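PDB 4AUR: LEOA from Escherichia coli, which probably binds and hydrolyses GTP as a bacterial dynamin of enterotoxigenic strains, and may be connected with the LT toxin. Local coordinates for residues Asp313-Ala325 with Phe381-Ser393. Sequence-based numbering, arbitrary orientation.
Sequences DIKQSRIEVKRLA and FFEQSTAVSQRLS
Val388 and Phe381 reach helix 313-325 through first torsions that hold a branch or ring opposite the backbone N: chi1 is 161° for Val388, which puts CG1 over Ser317 and Val321 and leaves CG2 for Glu320, while Phe381 has CG anti to its backbone N, and its ring is thereby brought against Leu324 CB and Ala325. The pair illustrates knobs-into-holes packing between antiparallel helices of the long dynamin-like helical domain, with segment axes 9.8 Å apart and running at 173°. Val388 is one knob, seated among Ser317, Glu320, Val321 and Leu324; its CG1 lies 4.0 Å from Val321 CG2. Leu324 is the reciprocal knob, entering a hole formed by Phe381, Gln384, Ser385 and Val388, with its CD1 methyl 3.9 Å from Gln384 CB. At this end Ala325 CA sits over a face of the Phe381 ring in a CH-pi contact, 4.1 Å from the centroid, while Ala325 CB meets CZ. Helix 521-528 packs beside the pair: Phe528 meets the Phe381 ring and accepts a hydrogen bond from Ser385 OG, while Met524 and Phe525 touch Val321. At the other end Leu392 spreads its two methyls against the facing side of helix 313-325: CD1 meets Asp313 CB at 3.5 Å, and both methyls lie by Ile314 CG1. Along the outer margin, Glu320 stretches its extended chain across Val388 to the edge of the Arg391 guanidinium, the two planes 23° apart, in a long salt bridge of 3.7 Å between OE1 and NH1. Ser317 satisfies its hydroxyl within its own helix: OG, which lies against Leu392 CB, donates to the Asp313 carbonyl oxygen at 2.7 Å from above the carbonyl plane, while Ser317 N reaches that same oxygen from the opposite face.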
loop_
_atom_site.group_PDB
_atom_site.type_symbol
_atom_site.label_atom_id
_atom_site.label_comp_id
_atom_site.label_asym_id
_atom_site.label_seq_id
_atom_site.Cartn_x
_atom_site.Cartn_y
_atom_site.Cartn_z
ATOM N N ASP A 313 -23.415 -13.927 8.820
ATOM C CA ASP A 313 -24.578 -13.158 9.266
ATOM C C ASP A 313 -25.868 -13.806 8.883
ATOM O O ASP A 313 -26.800 -13.875 9.666
ATOM C CB ASP A 313 -24.583 -11.790 8.612
ATOM C CG ASP A 313 -23.527 -10.890 9.162
ATOM O OD1 ASP A 313 -22.894 -11.302 10.167
ATOM O OD2 ASP A 313 -23.336 -9.789 8.596
ATOM N N ILE A 314 -25.916 -14.263 7.650
ATOM C CA ILE A 314 -27.077 -14.945 7.150
ATOM C C ILE A 314 -27.302 -16.253 7.881
ATOM O O ILE A 314 -28.395 -16.584 8.183
ATOM C CB ILE A 314 -26.923 -15.141 5.640
ATOM C CG1 ILE A 314 -27.082 -13.785 4.978
ATOM C CG2 ILE A 314 -27.949 -16.124 5.084
ATOM C CD1 ILE A 314 -26.708 -13.808 3.528
ATOM N N LYS A 315 -26.245 -16.967 8.189
ATOM C CA LYS A 315 -26.321 -18.213 8.915
ATOM C C LYS A 315 -26.889 -17.986 10.288
ATOM O O LYS A 315 -27.805 -18.696 10.719
ATOM C CB LYS A 315 -24.928 -18.813 9.035
ATOM C CG LYS A 315 -24.921 -20.301 9.320
ATOM C CD LYS A 315 -23.592 -20.723 9.928
ATOM C CE LYS A 315 -23.554 -22.221 10.199
ATOM N NZ LYS A 315 -22.210 -22.662 10.700
ATOM N N GLN A 316 -26.349 -16.984 10.974
ATOM C CA GLN A 316 -26.731 -16.702 12.342
ATOM C C GLN A 316 -28.153 -16.206 12.375
ATOM O O GLN A 316 -28.948 -16.642 13.188
ATOM C CB GLN A 316 -25.804 -15.671 12.965
ATOM C CG GLN A 316 -24.358 -16.139 13.067
ATOM C CD GLN A 316 -24.189 -17.328 13.986
ATOM O OE1 GLN A 316 -24.776 -17.368 15.074
ATOM N NE2 GLN A 316 -23.383 -18.306 13.558
ATOM N N SER A 317 -28.456 -15.280 11.488
ATOM C CA SER A 317 -29.807 -14.885 11.214
ATOM C C SER A 317 -30.730 -16.086 11.085
ATOM O O SER A 317 -31.698 -16.228 11.846
ATOM C CB SER A 317 -29.832 -14.082 9.928
ATOM O OG SER A 317 -29.250 -12.818 10.161
ATOM N N ARG A 318 -30.430 -16.973 10.151
ATOM C CA ARG A 318 -31.310 -18.092 9.959
ATOM C C ARG A 318 -31.451 -18.901 11.226
ATOM O O ARG A 318 -32.534 -19.317 11.557
ATOM C CB ARG A 318 -30.840 -18.973 8.817
ATOM C CG ARG A 318 -30.854 -18.263 7.474
ATOM C CD ARG A 318 -31.127 -19.210 6.337
ATOM N NE ARG A 318 -30.178 -19.020 5.243
ATOM C CZ ARG A 318 -30.487 -18.624 4.015
ATOM N NH1 ARG A 318 -31.726 -18.324 3.665
ATOM N NH2 ARG A 318 -29.532 -18.529 3.131
ATOM N N ILE A 319 -30.346 -19.134 11.927
ATOM C CA ILE A 319 -30.359 -19.905 13.175
ATOM C C ILE A 319 -31.251 -19.237 14.214
ATOM O O ILE A 319 -31.922 -19.902 14.980
ATOM C CB ILE A 319 -28.943 -20.029 13.734
ATOM C CG1 ILE A 319 -28.230 -21.167 13.043
ATOM C CG2 ILE A 319 -28.931 -20.258 15.247
ATOM C CD1 ILE A 319 -26.742 -21.174 13.309
ATOM N N GLU A 320 -31.249 -17.913 14.235
ATOM C CA GLU A 320 -32.044 -17.194 15.188
ATOM C C GLU A 320 -33.543 -17.291 14.882
ATOM O O GLU A 320 -34.343 -17.575 15.760
ATOM C CB GLU A 320 -31.610 -15.741 15.260
ATOM C CG GLU A 320 -32.054 -15.119 16.558
ATOM C CD GLU A 320 -31.603 -13.694 16.719
ATOM O OE1 GLU A 320 -30.603 -13.311 16.049
ATOM O OE2 GLU A 320 -32.259 -12.983 17.530
ATOM N N VAL A 321 -33.920 -17.061 13.640
ATOM C CA VAL A 321 -35.294 -17.186 13.246
ATOM C C VAL A 321 -35.815 -18.583 13.517
ATOM O O VAL A 321 -36.928 -18.734 14.009
ATOM C CB VAL A 321 -35.446 -16.834 11.773
ATOM C CG1 VAL A 321 -36.785 -17.323 11.196
ATOM C CG2 VAL A 321 -35.280 -15.325 11.621
ATOM N N LYS A 322 -35.032 -19.603 13.214
ATOM C CA LYS A 322 -35.457 -20.941 13.523
ATOM C C LYS A 322 -35.767 -21.078 15.012
ATOM O O LYS A 322 -36.745 -21.710 15.384
ATOM C CB LYS A 322 -34.396 -21.945 13.103
ATOM C CG LYS A 322 -34.437 -22.280 11.620
ATOM C CD LYS A 322 -33.087 -22.725 11.095
ATOM C CE LYS A 322 -33.268 -23.498 9.801
ATOM N NZ LYS A 322 -32.076 -23.475 8.905
ATOM N N ARG A 323 -34.957 -20.455 15.856
ATOM C CA ARG A 323 -35.141 -20.551 17.286
ATOM C C ARG A 323 -36.423 -19.861 17.727
ATOM O O ARG A 323 -37.138 -20.354 18.604
ATOM C CB ARG A 323 -33.945 -19.985 18.048
ATOM C CG ARG A 323 -33.614 -20.815 19.286
ATOM C CD ARG A 323 -32.634 -20.158 20.257
ATOM N NE ARG A 323 -31.513 -19.502 19.583
ATOM C CZ ARG A 323 -31.393 -18.181 19.420
ATOM N NH1 ARG A 323 -32.332 -17.345 19.892
ATOM N NH2 ARG A 323 -30.328 -17.681 18.783
ATOM N N LEU A 324 -36.730 -18.732 17.104
ATOM C CA LEU A 324 -37.992 -18.038 17.365
ATOM C C LEU A 324 -39.205 -18.810 16.858
ATOM O O LEU A 324 -40.239 -18.810 17.492
ATOM C CB LEU A 324 -37.982 -16.668 16.717
ATOM C CG LEU A 324 -36.905 -15.743 17.234
ATOM C CD1 LEU A 324 -36.834 -14.492 16.389
ATOM C CD2 LEU A 324 -37.132 -15.409 18.697
ATOM N N ALA A 325 -39.087 -19.430 15.692
ATOM C CA ALA A 325 -40.183 -20.201 15.143
ATOM C C ALA A 325 -40.581 -21.316 16.088
ATOM O O ALA A 325 -41.764 -21.605 16.231
ATOM C CB ALA A 325 -39.816 -20.775 13.799
ATOM N N PHE A 381 -43.894 -12.830 16.658
ATOM C CA PHE A 381 -42.804 -13.567 16.017
ATOM C C PHE A 381 -42.420 -12.882 14.712
ATOM O O PHE A 381 -41.255 -12.588 14.469
ATOM C CB PHE A 381 -43.210 -15.027 15.764
ATOM C CG PHE A 381 -42.268 -15.781 14.861
ATOM C CD1 PHE A 381 -40.902 -15.664 14.993
ATOM C CD2 PHE A 381 -42.756 -16.616 13.878
ATOM C CE1 PHE A 381 -40.057 -16.358 14.154
ATOM C CE2 PHE A 381 -41.911 -17.315 13.043
ATOM C CZ PHE A 381 -40.561 -17.189 13.184
ATOM N N PHE A 382 -43.416 -12.599 13.891
ATOM C CA PHE A 382 -43.207 -11.863 12.662
ATOM C C PHE A 382 -42.412 -10.551 12.901
ATOM O O PHE A 382 -41.603 -10.132 12.070
ATOM C CB PHE A 382 -44.559 -11.644 11.959
ATOM C CG PHE A 382 -44.449 -11.156 10.543
ATOM C CD1 PHE A 382 -43.409 -11.563 9.707
ATOM C CD2 PHE A 382 -45.401 -10.309 10.028
ATOM C CE1 PHE A 382 -43.316 -11.109 8.393
ATOM C CE2 PHE A 382 -45.313 -9.848 8.715
ATOM C CZ PHE A 382 -44.269 -10.252 7.896
ATOM N N GLU A 383 -42.573 -9.936 14.053
ATOM C CA GLU A 383 -41.854 -8.709 14.337
ATOM C C GLU A 383 -40.434 -8.995 14.820
ATOM O O GLU A 383 -39.473 -8.447 14.297
ATOM C CB GLU A 383 -42.632 -7.885 15.363
ATOM C CG GLU A 383 -44.012 -7.454 14.853
ATOM C CD GLU A 383 -44.962 -7.014 15.962
ATOM O OE1 GLU A 383 -44.472 -6.787 17.103
ATOM O OE2 GLU A 383 -46.192 -6.896 15.679
ATOM N N GLN A 384 -40.292 -9.849 15.819
ATOM C CA GLN A 384 -38.971 -10.280 16.254
ATOM C C GLN A 384 -38.168 -10.764 15.038
ATOM O O GLN A 384 -37.036 -10.349 14.836
ATOM C CB GLN A 384 -39.070 -11.397 17.304
ATOM C CG GLN A 384 -39.606 -10.967 18.668
ATOM C CD GLN A 384 -39.606 -12.094 19.732
ATOM O OE1 GLN A 384 -40.073 -13.229 19.514
ATOM N NE2 GLN A 384 -39.081 -11.765 20.901
ATOM N N SER A 385 -38.774 -11.609 14.212
ATOM C CA SER A 385 -38.097 -12.137 13.032
ATOM C C SER A 385 -37.857 -11.090 11.935
ATOM O O SER A 385 -36.843 -11.127 11.257
ATOM C CB SER A 385 -38.833 -13.356 12.455
ATOM O OG SER A 385 -39.845 -12.956 11.551
ATOM N N THR A 386 -38.780 -10.169 11.738
ATOM C CA THR A 386 -38.499 -9.016 10.858
ATOM C C THR A 386 -37.337 -8.162 11.422
ATOM O O THR A 386 -36.564 -7.611 10.674
ATOM C CB THR A 386 -39.773 -8.150 10.611
ATOM O OG1 THR A 386 -40.681 -8.858 9.753
ATOM C CG2 THR A 386 -39.429 -6.807 9.954
ATOM N N ALA A 387 -37.199 -8.070 12.735
ATOM C CA ALA A 387 -36.109 -7.296 13.306
ATOM C C ALA A 387 -34.767 -7.976 13.107
ATOM O O ALA A 387 -33.755 -7.293 13.050
ATOM C CB ALA A 387 -36.349 -7.037 14.785
ATOM N N VAL A 388 -34.754 -9.306 13.028
ATOM C CA VAL A 388 -33.527 -10.059 12.765
ATOM C C VAL A 388 -33.012 -9.717 11.376
ATOM O O VAL A 388 -31.832 -9.433 11.177
ATOM C CB VAL A 388 -33.765 -11.588 12.869
ATOM C CG1 VAL A 388 -32.668 -12.403 12.170
ATOM C CG2 VAL A 388 -33.873 -11.996 14.336
ATOM N N SER A 389 -33.918 -9.736 10.417
ATOM C CA SER A 389 -33.575 -9.436 9.053
ATOM C C SER A 389 -33.172 -7.970 8.903
ATOM O O SER A 389 -32.431 -7.604 7.978
ATOM C CB SER A 389 -34.757 -9.748 8.142
ATOM O OG SER A 389 -35.557 -8.606 8.037
ATOM N N GLN A 390 -33.649 -7.131 9.812
ATOM C CA GLN A 390 -33.248 -5.760 9.792
ATOM C C GLN A 390 -31.842 -5.556 10.316
ATOM O O GLN A 390 -31.132 -4.705 9.817
ATOM C CB GLN A 390 -34.208 -4.887 10.582
ATOM C CG GLN A 390 -34.189 -3.431 10.106
ATOM C CD GLN A 390 -35.144 -3.162 8.948
ATOM O OE1 GLN A 390 -36.031 -3.964 8.625
ATOM N NE2 GLN A 390 -34.974 -2.012 8.328
ATOM N N ARG A 391 -31.446 -6.307 11.331
ATOM C CA ARG A 391 -30.080 -6.227 11.833
ATOM C C ARG A 391 -29.084 -6.789 10.834
ATOM O O ARG A 391 -27.935 -6.368 10.798
ATOM C CB ARG A 391 -29.930 -6.955 13.161
ATOM C CG ARG A 391 -30.321 -6.086 14.340
ATOM C CD ARG A 391 -30.134 -6.788 15.678
ATOM N NE ARG A 391 -31.375 -7.422 16.121
ATOM C CZ ARG A 391 -31.606 -8.729 16.141
ATOM N NH1 ARG A 391 -30.677 -9.613 15.751
ATOM N NH2 ARG A 391 -32.793 -9.148 16.558
ATOM N N LEU A 392 -29.523 -7.738 10.025
ATOM C CA LEU A 392 -28.672 -8.295 9.010
ATOM C C LEU A 392 -28.461 -7.276 7.894
ATOM O O LEU A 392 -27.343 -7.083 7.455
ATOM C CB LEU A 392 -29.260 -9.610 8.476
ATOM C CG LEU A 392 -28.861 -10.099 7.083
ATOM C CD1 LEU A 392 -27.366 -10.353 6.998
ATOM C CD2 LEU A 392 -29.643 -11.362 6.774
ATOM N N SER A 393 -29.530 -6.643 7.432
ATOM C CA SER A 393 -29.439 -5.612 6.417
ATOM C C SER A 393 -28.531 -4.502 6.898
ATOM O O SER A 393 -27.746 -3.986 6.134
ATOM C CB SER A 393 -30.823 -5.042 6.120
ATOM O OG SER A 393 -30.767 -3.778 5.483
#